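Local coordinates for protein SmhB (Serratia marcescens, PDB 6ZZ5) that is the B component of the tripartite alpha-pore-forming toxin Smh, here in its soluble form, and probably helps build the membrane pore, at residues A195-V199 and P210-G214; L20-Y25 and G214-M218; A191-I196 and G337-V343; A97-W102 and D306-R310; V109-K114 and E291-L295. All coordinates share one frame; numbering follows the deposited sequence.

Interactions 1, 2 and 3 gather at the small mixed sheet of this mainly helical protein, with neighbouring centres 10 to 14 Å apart. Interactions 1 and 3 both use strand 191-196 and share Ala195 and Ile196. Interactions 1 and 2 share Gly214, and Ala217 N of interaction 2 lies 2.9 Å from Ala195 O, a probable hydrogen bond within the sheet. Interactions 4 and 5 lie far away on the helical bundle, their centres 15 Å apart. They meet where Phe308 CE2 packs on Leu295 CD2 at 3.9 Å. The centres of interactions 1 and 4 are 58 Å apart. The sulfate at interaction 4 probably comes from the crystallisation liquor.

Interaction 1 (A195-V199 and P210-G214); sequences AIGAV and PVVMG
Val199 and Val211 make the one hydrogen bond of this contact, through the backbone. Val199 N donates to Val211 O at 3.0 Å, with an N-H...O angle of 153°. Two weaker CA-H...O contacts lie beside it. Ala198 CA approaches the same Val211 O at 3.3 Å, and Val212 CA approaches Gly197 O at 3.5 Å. The two segments run at a steep angle, with end-to-end directions 106° apart, so this is a local crossing and not a ladder.

The apolar contacts are small. Ile196 and Val212 cross at about a right angle, with Ile196 CG2 3.9 Å from Val212 CB. Val199 CG2 lies 4.4 Å from Val211 CB.

Other methyls meet backbone atoms. Val212 CG1 rests on the peptide, 3.7 Å from Ala198 N. Its chi1 of -57° sets CG1 anti to its own carbonyl carbon. Val199 CG1 lies 3.6 Å from Met213 O.

The contact closes a loop between strands 191-196 and 216-221, neighbours in the mixed sheet. Gln32 binds this loop, its OE1 taking the N-H groups of Val212 and Met213 and its NE2 giving to Pro210 O. Val199 and Val211 pack on Gln259 of helix 252-300, and Ile196 on Asn27 and Ser28 of helix 4-30.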
# COMPACT_ATOMS: atom_id res chain seq x y z
N ALA A 195 -5.95 -7.63 -10.45
CA ALA A 195 -7.30 -7.91 -10.90
C ALA A 195 -8.25 -7.59 -9.77
O ALA A 195 -7.84 -7.69 -8.58
CB ALA A 195 -7.42 -9.34 -11.34
N ILE A 196 -9.39 -7.05 -10.16
CA ILE A 196 -10.47 -6.67 -9.21
C ILE A 196 -11.72 -7.48 -9.53
O ILE A 196 -12.08 -7.58 -10.70
CB ILE A 196 -10.67 -5.15 -9.34
CG1 ILE A 196 -9.46 -4.43 -8.73
CG2 ILE A 196 -11.98 -4.73 -8.67
CD1 ILE A 196 -9.27 -3.03 -9.25
N GLY A 197 -12.39 -8.03 -8.52
CA GLY A 197 -13.61 -8.79 -8.77
C GLY A 197 -14.42 -8.98 -7.49
O GLY A 197 -13.95 -8.60 -6.42
N ALA A 198 -15.55 -9.64 -7.60
CA ALA A 198 -16.48 -9.82 -6.46
C ALA A 198 -15.82 -10.62 -5.33
O ALA A 198 -15.10 -11.59 -5.59
CB ALA A 198 -17.77 -10.43 -6.93
N VAL A 199 -16.15 -10.26 -4.10
CA VAL A 199 -15.60 -10.89 -2.87
C VAL A 199 -16.39 -12.15 -2.51
O VAL A 199 -15.92 -12.86 -1.63
CB VAL A 199 -15.65 -9.90 -1.69
CG1 VAL A 199 -14.77 -8.69 -2.00
CG2 VAL A 199 -17.07 -9.50 -1.29
N PRO A 210 -23.13 -6.93 -6.90
CA PRO A 210 -21.85 -7.58 -6.63
C PRO A 210 -20.96 -6.54 -5.93
O PRO A 210 -21.03 -5.38 -6.33
CB PRO A 210 -21.23 -7.86 -8.00
CG PRO A 210 -21.91 -6.85 -8.94
CD PRO A 210 -23.29 -6.63 -8.34
N VAL A 211 -20.16 -7.00 -4.98
CA VAL A 211 -19.26 -6.10 -4.23
C VAL A 211 -17.82 -6.47 -4.57
O VAL A 211 -17.38 -7.57 -4.21
CB VAL A 211 -19.57 -6.11 -2.72
CG1 VAL A 211 -18.61 -5.26 -1.93
CG2 VAL A 211 -21.00 -5.64 -2.49
N VAL A 212 -17.14 -5.56 -5.25
CA VAL A 212 -15.73 -5.73 -5.65
C VAL A 212 -14.84 -4.95 -4.67
O VAL A 212 -13.66 -4.99 -4.79
CB VAL A 212 -15.50 -5.31 -7.11
CG1 VAL A 212 -16.39 -6.06 -8.07
CG2 VAL A 212 -15.74 -3.83 -7.33
N MET A 213 -15.41 -4.18 -3.77
CA MET A 213 -14.66 -3.38 -2.79
C MET A 213 -13.86 -4.32 -1.88
O MET A 213 -14.46 -5.18 -1.24
CB MET A 213 -15.62 -2.57 -1.93
CG MET A 213 -14.98 -1.38 -1.32
SD MET A 213 -16.18 -0.32 -0.43
CE MET A 213 -17.51 -0.48 -1.57
N GLY A 214 -12.56 -4.22 -1.95
CA GLY A 214 -11.56 -5.12 -1.34
C GLY A 214 -11.49 -6.47 -2.03
O GLY A 214 -10.80 -7.35 -1.52

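Interaction 2 (L20-Y25 and G214-M218); sequences LHIQTY and GGIAM
Met218 and Thr24 run past each other in opposite directions. The bend of Met218 at chi3 (70°) brings its CE within 3.3 Å of Thr24 OG1. The same methyl meets Leu20 O at 3.4 Å. That oxygen is already taken by the helix: Thr24 OG1 donates to it at 3.0 Å, and Thr24 N donates from the opposite face of the carbonyl plane. The methyl therefore packs beside a buried polar pair that is satisfied within helix 4-30. Met218 SD stands obliquely to the His21 ring, 4.9 Å from its centroid.

Ile216 enters the other half of the contact. Its CG2 lies 3.8 Å from Thr24 CG2. Its CD1 comes to the edge of the His21 imidazole, near the ring plane, 3.8 Å from CD2. The two side chains cross at about a right angle. Helix 4-30 thus lies against strand 216-221 of the small sheet. The local axes are 9.1 Å apart and their directions differ by 146°. This joins the helical body of the HBL-family toxin to its sheet. Ile216 and Met218 also reach Ile177 of helix 156-184.

Tyr25 turns a ring face to the loop before the strand. Gly214 CA lies over that face, 3.4 Å from Tyr25 CZ. Glycine has no side chain here, and its CA lies directly against the ring. Tyr25 OH is hydrogen-bonded to Gly263 O. Ile216 CD1 also approaches this ring, near Tyr25 CD2.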
# COMPACT_ATOMS: atom_id res chain seq x y z
N LEU A 20 1.79 -0.25 -3.55
CA LEU A 20 1.13 -1.01 -4.65
C LEU A 20 -0.10 -1.75 -4.16
O LEU A 20 -1.12 -1.81 -4.87
CB LEU A 20 2.13 -1.99 -5.24
CG LEU A 20 3.26 -1.33 -6.03
CD1 LEU A 20 4.13 -2.38 -6.63
CD2 LEU A 20 2.74 -0.41 -7.11
N HIS A 21 -0.05 -2.24 -2.94
CA HIS A 21 -1.20 -2.97 -2.34
C HIS A 21 -2.35 -1.98 -2.10
O HIS A 21 -3.49 -2.22 -2.55
CB HIS A 21 -0.70 -3.65 -1.05
CG HIS A 21 -1.68 -4.55 -0.39
ND1 HIS A 21 -1.35 -5.32 0.74
CD2 HIS A 21 -2.96 -4.85 -0.72
CE1 HIS A 21 -2.43 -6.01 1.09
NE2 HIS A 21 -3.43 -5.73 0.21
N ILE A 22 -2.09 -0.87 -1.38
CA ILE A 22 -3.16 0.14 -1.15
C ILE A 22 -3.63 0.74 -2.48
O ILE A 22 -4.84 0.93 -2.65
CB ILE A 22 -2.77 1.20 -0.08
CG1 ILE A 22 -3.95 2.16 0.16
CG2 ILE A 22 -1.50 1.97 -0.40
CD1 ILE A 22 -3.79 3.04 1.39
N GLN A 23 -2.75 0.93 -3.47
CA GLN A 23 -3.20 1.46 -4.78
C GLN A 23 -4.26 0.51 -5.41
O GLN A 23 -5.36 0.97 -5.82
CB GLN A 23 -2.02 1.58 -5.75
CG GLN A 23 -2.45 1.98 -7.13
CD GLN A 23 -1.24 2.17 -8.02
OE1 GLN A 23 -0.51 1.23 -8.26
NE2 GLN A 23 -1.06 3.35 -8.54
N THR A 24 -3.97 -0.78 -5.45
CA THR A 24 -4.93 -1.78 -5.99
C THR A 24 -6.22 -1.77 -5.17
O THR A 24 -7.30 -1.82 -5.76
CB THR A 24 -4.32 -3.18 -6.00
OG1 THR A 24 -3.11 -3.08 -6.75
CG2 THR A 24 -5.22 -4.20 -6.64
N TYR A 25 -6.10 -1.75 -3.85
CA TYR A 25 -7.28 -1.68 -2.97
C TYR A 25 -8.14 -0.48 -3.34
O TYR A 25 -9.39 -0.63 -3.44
CB TYR A 25 -6.88 -1.69 -1.49
CG TYR A 25 -7.96 -2.24 -0.60
CD1 TYR A 25 -9.10 -1.50 -0.33
CD2 TYR A 25 -7.84 -3.49 -0.00
CE1 TYR A 25 -10.13 -2.02 0.43
CE2 TYR A 25 -8.86 -4.02 0.78
CZ TYR A 25 -9.99 -3.27 1.00
OH TYR A 25 -10.94 -3.85 1.78
N GLY A 214 -12.56 -4.22 -1.95
CA GLY A 214 -11.56 -5.12 -1.34
C GLY A 214 -11.49 -6.47 -2.03
O GLY A 214 -10.80 -7.35 -1.52
N GLY A 215 -12.06 -6.60 -3.23
CA GLY A 215 -11.96 -7.85 -4.01
C GLY A 215 -10.81 -7.77 -4.96
O GLY A 215 -11.04 -7.42 -6.12
N ILE A 216 -9.60 -7.99 -4.46
CA ILE A 216 -8.34 -7.77 -5.22
C ILE A 216 -7.50 -9.03 -5.25
O ILE A 216 -7.45 -9.79 -4.27
CB ILE A 216 -7.53 -6.58 -4.68
CG1 ILE A 216 -7.06 -6.77 -3.24
CG2 ILE A 216 -8.34 -5.32 -4.85
CD1 ILE A 216 -6.02 -5.79 -2.83
N ALA A 217 -6.81 -9.18 -6.36
CA ALA A 217 -5.72 -10.16 -6.53
C ALA A 217 -4.48 -9.39 -7.00
O ALA A 217 -4.59 -8.47 -7.87
CB ALA A 217 -6.11 -11.23 -7.50
N MET A 218 -3.36 -9.73 -6.39
CA MET A 218 -2.05 -9.28 -6.86
C MET A 218 -1.16 -10.52 -7.00
O MET A 218 -1.05 -11.37 -6.08
CB MET A 218 -1.47 -8.25 -5.90
CG MET A 218 -2.44 -7.09 -5.57
SD MET A 218 -1.67 -5.76 -4.66
CE MET A 218 -0.57 -5.03 -5.86

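Interaction 3 (A191-I196 and G337-V343); sequences AIVTAI and GVVVREV
Strand 191-196 and the short strand 339-340 pair in parallel, with Val193 opposite Val339 and Thr194 opposite Val340. Three backbone bonds join them. Val339 N donates to Ile192 O at 2.8 Å, almost straight at 178°. Thr194 N donates to Val339 O at 2.7 Å, more bent at 140°. Arg341 N donates to Thr194 O at 2.8 Å. Beyond this the segments part and two waters fill in. Water 1 links Ile196 N to Arg341 O, and water 2 links Ile196 O to Val343 N.

On one face, Val193 and Val339 lie side by side and point the same way, with Val193 CG2 4.1 Å from Val339 CB. With chi1 at 180°, Val193 directs CG1 to Arg341, where it meets CG at 3.9 Å. On the other face, Thr194 CG2 touches Val338 CG1 at 3.7 Å, the two side chains crossing at about a right angle. Thr194 OG1 faces Val340 CG2 at 3.6 Å. Farther on, Ala195 CB packs on Val343 CG2.

Strand 339-340 is an outermost strand of the mixed sheet. Strand 191-196 pairs on its other edge with strand 216-221. Helix 4-30 covers the Thr194 face, where Thr24 meets Thr194 and Leu20 meets Val338. From helix 349-359, Ile349 and Phe352 meet Ala195, Leu356 meets Arg341, and Phe352 meets Val343.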
# COMPACT_ATOMS: atom_id res chain seq x y z
N ALA A 191 7.00 -7.95 -13.24
CA ALA A 191 5.86 -7.04 -13.10
C ALA A 191 4.95 -7.54 -11.99
O ALA A 191 5.04 -8.73 -11.59
CB ALA A 191 5.12 -6.92 -14.42
N ILE A 192 4.13 -6.63 -11.48
CA ILE A 192 3.02 -6.92 -10.57
C ILE A 192 1.75 -6.95 -11.43
O ILE A 192 1.55 -6.04 -12.21
CB ILE A 192 3.01 -5.90 -9.44
CG1 ILE A 192 4.33 -5.96 -8.67
CG2 ILE A 192 1.80 -6.09 -8.53
CD1 ILE A 192 4.53 -7.23 -7.96
N VAL A 193 0.95 -8.00 -11.31
CA VAL A 193 -0.30 -8.17 -12.09
C VAL A 193 -1.47 -8.06 -11.11
O VAL A 193 -1.39 -8.77 -10.03
CB VAL A 193 -0.34 -9.55 -12.77
CG1 VAL A 193 -1.63 -9.71 -13.56
CG2 VAL A 193 0.87 -9.73 -13.68
N THR A 194 -2.52 -7.36 -11.49
CA THR A 194 -3.64 -7.05 -10.56
C THR A 194 -4.95 -7.32 -11.27
O THR A 194 -5.03 -7.32 -12.53
CB THR A 194 -3.60 -5.62 -9.99
OG1 THR A 194 -3.82 -4.65 -11.01
CG2 THR A 194 -2.27 -5.31 -9.36
N ALA A 195 -5.95 -7.63 -10.45
CA ALA A 195 -7.30 -7.91 -10.90
C ALA A 195 -8.25 -7.59 -9.77
O ALA A 195 -7.84 -7.69 -8.58
CB ALA A 195 -7.42 -9.34 -11.34
N ILE A 196 -9.39 -7.05 -10.16
CA ILE A 196 -10.47 -6.67 -9.21
C ILE A 196 -11.72 -7.48 -9.53
O ILE A 196 -12.08 -7.58 -10.70
CB ILE A 196 -10.67 -5.15 -9.34
CG1 ILE A 196 -9.46 -4.43 -8.73
CG2 ILE A 196 -11.98 -4.73 -8.67
CD1 ILE A 196 -9.27 -3.03 -9.25
N GLY A 337 4.80 0.01 -14.01
CA GLY A 337 4.58 -1.09 -14.98
C GLY A 337 3.52 -2.07 -14.49
O GLY A 337 3.42 -3.17 -15.07
N VAL A 338 2.75 -1.72 -13.46
CA VAL A 338 1.66 -2.61 -12.95
C VAL A 338 0.74 -3.03 -14.09
O VAL A 338 0.34 -2.19 -14.87
CB VAL A 338 0.88 -1.99 -11.78
CG1 VAL A 338 -0.25 -2.92 -11.36
CG2 VAL A 338 1.81 -1.69 -10.62
N VAL A 339 0.45 -4.33 -14.19
CA VAL A 339 -0.43 -4.95 -15.22
C VAL A 339 -1.81 -5.15 -14.64
O VAL A 339 -1.91 -5.61 -13.49
CB VAL A 339 0.20 -6.27 -15.68
CG1 VAL A 339 -0.70 -7.08 -16.60
CG2 VAL A 339 1.55 -5.97 -16.34
N VAL A 340 -2.82 -4.67 -15.34
CA VAL A 340 -4.25 -4.84 -14.91
C VAL A 340 -4.89 -5.86 -15.85
O VAL A 340 -4.79 -5.69 -17.06
CB VAL A 340 -5.01 -3.51 -14.87
CG1 VAL A 340 -6.45 -3.69 -14.46
CG2 VAL A 340 -4.34 -2.56 -13.92
N ARG A 341 -5.42 -6.92 -15.29
CA ARG A 341 -6.33 -7.83 -16.03
C ARG A 341 -7.80 -7.53 -15.69
O ARG A 341 -8.13 -7.40 -14.54
CB ARG A 341 -5.97 -9.29 -15.77
CG ARG A 341 -4.53 -9.59 -16.13
CD ARG A 341 -4.45 -10.94 -16.72
NE ARG A 341 -3.10 -11.24 -17.13
CZ ARG A 341 -2.67 -12.48 -17.32
NH1 ARG A 341 -3.46 -13.52 -17.07
NH2 ARG A 341 -1.44 -12.67 -17.73
N GLU A 342 -8.64 -7.50 -16.70
CA GLU A 342 -10.12 -7.37 -16.59
C GLU A 342 -10.70 -8.74 -16.23
O GLU A 342 -10.32 -9.79 -16.82
CB GLU A 342 -10.72 -6.86 -17.92
CG GLU A 342 -10.19 -5.46 -18.31
CD GLU A 342 -10.25 -4.41 -17.19
OE1 GLU A 342 -11.24 -4.40 -16.43
OE2 GLU A 342 -9.31 -3.61 -17.03
N VAL A 343 -11.54 -8.75 -15.23
CA VAL A 343 -12.19 -9.98 -14.77
C VAL A 343 -13.53 -10.02 -15.45
O VAL A 343 -14.28 -9.07 -15.33
CB VAL A 343 -12.30 -10.00 -13.24
CG1 VAL A 343 -13.08 -11.19 -12.81
CG2 VAL A 343 -10.91 -9.98 -12.61
O HOH W 1 -9.24 -5.89 -12.75
O HOH W 2 -12.01 -6.37 -13.52

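Interaction 4 (A97-W102 and D306-R310); sequences ATKEQW and DSFLR. With SO4 (sulfate ion), chain D.
Trp102, Asp306 and Arg310 meet beside a bound sulfate where helix 99-151 begins, next to the first turn of helix 306-319. The sulfate probably comes from the crystallisation liquor. A capping box starts helix 99-151: Thr98 OG1, at the N-cap, accepts from Gln101 N, while Thr98 N donates back to Gln101 OE1.

Across the contact, Trp102 and Leu309 form a CH-pi pair. Leu309 CB stands over one face of the Trp102 indole, 3.9 Å from the centroid of the six-membered ring. Asp306 lies obliquely to the ring, its carboxylate plane turned 43° from it, with Asp306 CG 3.7 Å from Trp102 CD1. The carboxylate also rests on Lys99, with Asp306 OD2 3.4 Å from Lys99 CB. Lys99 NZ leads away to Leu299 O of helix 252-300.

A water lies in the indole plane at its edge and accepts from Trp102 NE1 at 3.1 Å. It also accepts from Arg310 NH1 at 2.9 Å. Arg310 bends at chi3 (-86°), which brings its guanidinium edge to the sulfate. Arg310 NH2 gives sulfate O3 a nearly straight bond of 2.7 Å, and Arg310 NH1 gives sulfate O1 a longer one of 3.2 Å.

Two N-H groups thus fix the guanidinium against the anion, and the water ties it to the indole. Asp306 OD2 is 2.9 Å from sulfate O1. Arg310 probably offsets some of the negative charge of this pair.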
# COMPACT_ATOMS: atom_id res chain seq x y z
N ALA A 97 40.11 17.07 -1.79
CA ALA A 97 39.21 18.09 -1.22
C ALA A 97 39.77 18.62 0.11
O ALA A 97 40.27 17.77 0.89
CB ALA A 97 37.88 17.52 -0.95
N THR A 98 39.66 19.92 0.38
CA THR A 98 40.20 20.51 1.65
C THR A 98 39.19 20.30 2.78
O THR A 98 38.01 19.94 2.50
CB THR A 98 40.49 22.00 1.52
OG1 THR A 98 39.21 22.60 1.25
CG2 THR A 98 41.48 22.30 0.42
N LYS A 99 39.60 20.60 4.01
CA LYS A 99 38.67 20.51 5.15
C LYS A 99 37.49 21.47 4.91
O LYS A 99 36.35 21.13 5.21
CB LYS A 99 39.40 20.81 6.44
CG LYS A 99 38.46 20.72 7.62
CD LYS A 99 39.16 20.95 8.96
CE LYS A 99 38.14 21.03 10.10
NZ LYS A 99 38.84 20.81 11.39
N GLU A 100 37.77 22.65 4.38
CA GLU A 100 36.73 23.66 4.10
C GLU A 100 35.69 23.03 3.14
O GLU A 100 34.50 23.27 3.30
CB GLU A 100 37.42 24.84 3.46
CG GLU A 100 36.53 25.98 3.15
CD GLU A 100 37.29 27.11 2.48
OE1 GLU A 100 37.07 28.24 2.89
OE2 GLU A 100 38.07 26.85 1.52
N GLN A 101 36.16 22.39 2.08
CA GLN A 101 35.26 21.75 1.07
C GLN A 101 34.44 20.65 1.71
O GLN A 101 33.22 20.57 1.44
CB GLN A 101 36.12 21.25 -0.07
CG GLN A 101 36.65 22.39 -0.92
CD GLN A 101 37.43 21.92 -2.11
OE1 GLN A 101 38.46 21.28 -1.97
NE2 GLN A 101 36.97 22.32 -3.29
N TRP A 102 35.05 19.85 2.60
CA TRP A 102 34.31 18.77 3.31
C TRP A 102 33.24 19.38 4.22
O TRP A 102 32.11 18.83 4.23
CB TRP A 102 35.25 17.88 4.10
CG TRP A 102 35.86 16.80 3.29
CD1 TRP A 102 37.17 16.69 2.93
CD2 TRP A 102 35.20 15.60 2.85
NE1 TRP A 102 37.35 15.53 2.24
CE2 TRP A 102 36.18 14.85 2.19
CE3 TRP A 102 33.91 15.12 2.94
CZ2 TRP A 102 35.90 13.63 1.60
CZ3 TRP A 102 33.63 13.89 2.39
CH2 TRP A 102 34.62 13.15 1.75
N ASP A 306 39.66 14.89 7.93
CA ASP A 306 39.35 14.56 6.51
C ASP A 306 39.64 13.10 6.24
O ASP A 306 38.95 12.50 5.45
CB ASP A 306 40.14 15.48 5.58
CG ASP A 306 39.65 16.92 5.66
OD1 ASP A 306 38.68 17.15 6.35
OD2 ASP A 306 40.22 17.79 5.02
N SER A 307 40.65 12.53 6.89
CA SER A 307 41.00 11.11 6.68
C SER A 307 39.83 10.20 7.08
O SER A 307 39.52 9.25 6.36
CB SER A 307 42.27 10.78 7.43
OG SER A 307 42.62 9.47 7.12
N PHE A 308 39.13 10.55 8.16
CA PHE A 308 37.97 9.78 8.65
C PHE A 308 36.90 9.81 7.56
O PHE A 308 36.28 8.80 7.23
CB PHE A 308 37.45 10.40 9.94
CG PHE A 308 36.28 9.67 10.50
CD1 PHE A 308 36.48 8.62 11.38
CD2 PHE A 308 34.99 10.08 10.21
CE1 PHE A 308 35.40 7.95 11.95
CE2 PHE A 308 33.91 9.40 10.78
CZ PHE A 308 34.11 8.33 11.64
N LEU A 309 36.66 10.98 7.00
CA LEU A 309 35.59 11.18 5.98
C LEU A 309 35.97 10.49 4.66
O LEU A 309 35.08 9.89 4.04
CB LEU A 309 35.36 12.67 5.79
CG LEU A 309 34.67 13.34 6.99
CD1 LEU A 309 34.80 14.83 6.87
CD2 LEU A 309 33.21 12.90 7.06
N ARG A 310 37.24 10.55 4.26
CA ARG A 310 37.68 9.75 3.10
C ARG A 310 37.33 8.27 3.32
O ARG A 310 36.70 7.69 2.42
CB ARG A 310 39.16 10.00 2.83
CG ARG A 310 39.43 11.44 2.43
CD ARG A 310 40.79 11.62 1.77
NE ARG A 310 41.74 11.80 2.83
CZ ARG A 310 42.24 12.95 3.28
NH1 ARG A 310 41.97 14.13 2.73
NH2 ARG A 310 43.05 12.92 4.31
S SO4 D . 43.98 16.57 5.14
O1 SO4 D . 42.84 16.79 4.27
O2 SO4 D . 45.17 17.06 4.51
O3 SO4 D . 44.12 15.17 5.39
O4 SO4 D . 43.77 17.24 6.39
O HOH W 3 40.01 14.89 0.75

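Interaction 5 (V109-K114 and E291-L295); sequences VSDKAK and ELETL. With EDO (1,2-ethanediol), chain J; EDO (1,2-ethanediol), chain I.
Leu292 sets its CG anti to the carbonyl carbon (chi1 -69°), and with chi2 near 170° its CD1 reaches helix 99-151. There Leu292 CD1 touches Ala113 CB at 3.8 Å and Val109 CG1 at 4.1 Å. The Val109 and Leu292 side chains cross obliquely. Leu292 CB meets Ser110 CB at 3.9 Å, where the two backbones come nearest, with the CA atoms of Ser110 and Leu292 5.4 Å apart. The small side chains of Ser110 and Ala113 are consistent with this close approach. In one of its two conformers Ser110 OG bonds to Gly107 O within its own helix, so this bond is less certain.

The two helices run antiparallel, the axes of these short segments 9.3 Å apart and their directions differing by 159°. Helices 99-151 and 252-300 are two long members of the helical bundle of this HBL-family toxin. Helix 44-92 closes over the apolar side, where Tyr82 touches both Val109 and Leu292. Helix 306-319 packs beside Leu295 through Phe308 and Leu312.

A charged group lies on the rim. Lys114 NZ makes a weak hydrogen bond, part of a salt bridge, to Asp111 OD1 at 3.3 Å, within its own helix. A second salt bridge, across the contact to Glu293 OE2, is doubtful because that oxygen is modelled too close to the lysine chain. Two 1,2-ethanediol molecules near Glu291 probably come from the crystallisation liquor.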
# COMPACT_ATOMS: atom_id res chain seq x y z
N VAL A 109 24.86 18.60 1.74
CA VAL A 109 24.20 17.26 1.67
C VAL A 109 23.27 17.04 2.87
O VAL A 109 22.22 16.47 2.63
CB VAL A 109 25.23 16.16 1.45
CG1 VAL A 109 24.57 14.81 1.35
CG2 VAL A 109 26.05 16.44 0.19
N SER A 110 23.59 17.49 4.09
CA SER A 110 22.67 17.43 5.26
C SER A 110 21.41 18.27 4.94
O SER A 110 20.32 17.75 5.20
CB SER A 110 23.33 17.88 6.54
OG SER A 110 23.51 19.27 6.50
N ASP A 111 21.56 19.45 4.32
CA ASP A 111 20.42 20.33 3.96
C ASP A 111 19.55 19.59 2.93
O ASP A 111 18.33 19.57 3.08
CB ASP A 111 20.85 21.71 3.42
CG ASP A 111 21.51 22.62 4.43
OD1 ASP A 111 21.38 22.37 5.65
OD2 ASP A 111 22.18 23.56 3.97
N LYS A 112 20.14 18.93 1.95
CA LYS A 112 19.34 18.20 0.93
C LYS A 112 18.63 17.00 1.61
O LYS A 112 17.41 16.81 1.40
CB LYS A 112 20.24 17.86 -0.26
CG LYS A 112 19.53 17.15 -1.42
CD LYS A 112 18.45 18.06 -2.06
CE LYS A 112 18.86 19.51 -2.22
NZ LYS A 112 18.56 20.02 -3.57
N ALA A 113 19.32 16.21 2.41
CA ALA A 113 18.72 15.09 3.17
C ALA A 113 17.56 15.63 4.03
O ALA A 113 16.54 14.95 4.13
CB ALA A 113 19.73 14.36 4.02
N LYS A 114 17.75 16.74 4.72
CA LYS A 114 16.69 17.34 5.57
C LYS A 114 15.46 17.73 4.74
O LYS A 114 14.34 17.61 5.25
CB LYS A 114 17.19 18.59 6.29
CG LYS A 114 18.04 18.29 7.51
CD LYS A 114 18.46 19.54 8.26
CE LYS A 114 19.90 19.91 7.97
NZ LYS A 114 20.25 21.21 8.57
N GLU A 291 23.00 11.50 11.16
CA GLU A 291 24.40 11.10 10.90
C GLU A 291 25.13 12.26 10.19
O GLU A 291 26.29 12.60 10.61
CB GLU A 291 24.52 9.80 10.13
CG GLU A 291 25.97 9.37 10.03
CD GLU A 291 26.36 8.06 9.34
OE1 GLU A 291 25.52 7.12 9.25
OE2 GLU A 291 27.54 7.97 8.91
N LEU A 292 24.57 12.80 9.13
CA LEU A 292 25.29 13.80 8.32
C LEU A 292 25.54 15.05 9.16
O LEU A 292 26.63 15.67 9.00
CB LEU A 292 24.46 14.14 7.08
CG LEU A 292 24.35 13.00 6.08
CD1 LEU A 292 23.31 13.38 5.03
CD2 LEU A 292 25.71 12.78 5.41
N GLU A 293 24.56 15.46 9.97
CA GLU A 293 24.71 16.63 10.87
C GLU A 293 25.82 16.34 11.90
O GLU A 293 26.61 17.24 12.15
CB GLU A 293 23.40 16.99 11.57
CG GLU A 293 22.42 17.67 10.62
CD GLU A 293 20.97 17.75 11.06
OE1 GLU A 293 20.68 17.38 12.19
OE2 GLU A 293 20.11 18.17 10.22
N THR A 294 25.87 15.13 12.45
CA THR A 294 26.92 14.75 13.42
C THR A 294 28.31 14.82 12.78
O THR A 294 29.26 15.35 13.44
CB THR A 294 26.60 13.41 14.08
OG1 THR A 294 25.30 13.59 14.62
CG2 THR A 294 27.53 13.10 15.23
N LEU A 295 28.46 14.30 11.57
CA LEU A 295 29.74 14.37 10.84
C LEU A 295 30.17 15.83 10.71
O LEU A 295 31.37 16.15 10.96
CB LEU A 295 29.61 13.69 9.48
CG LEU A 295 29.38 12.17 9.53
CD1 LEU A 295 29.01 11.66 8.15
CD2 LEU A 295 30.58 11.40 10.06
C1 EDO J . 28.02 3.47 8.76
O1 EDO J . 27.20 2.67 7.92
C2 EDO J . 27.29 4.66 9.22
O2 EDO J . 26.40 5.12 8.21
C1 EDO I . 27.64 8.15 5.24
O1 EDO I . 27.75 6.97 6.02
C2 EDO I . 26.24 8.63 5.18
O2 EDO I . 25.38 7.68 4.57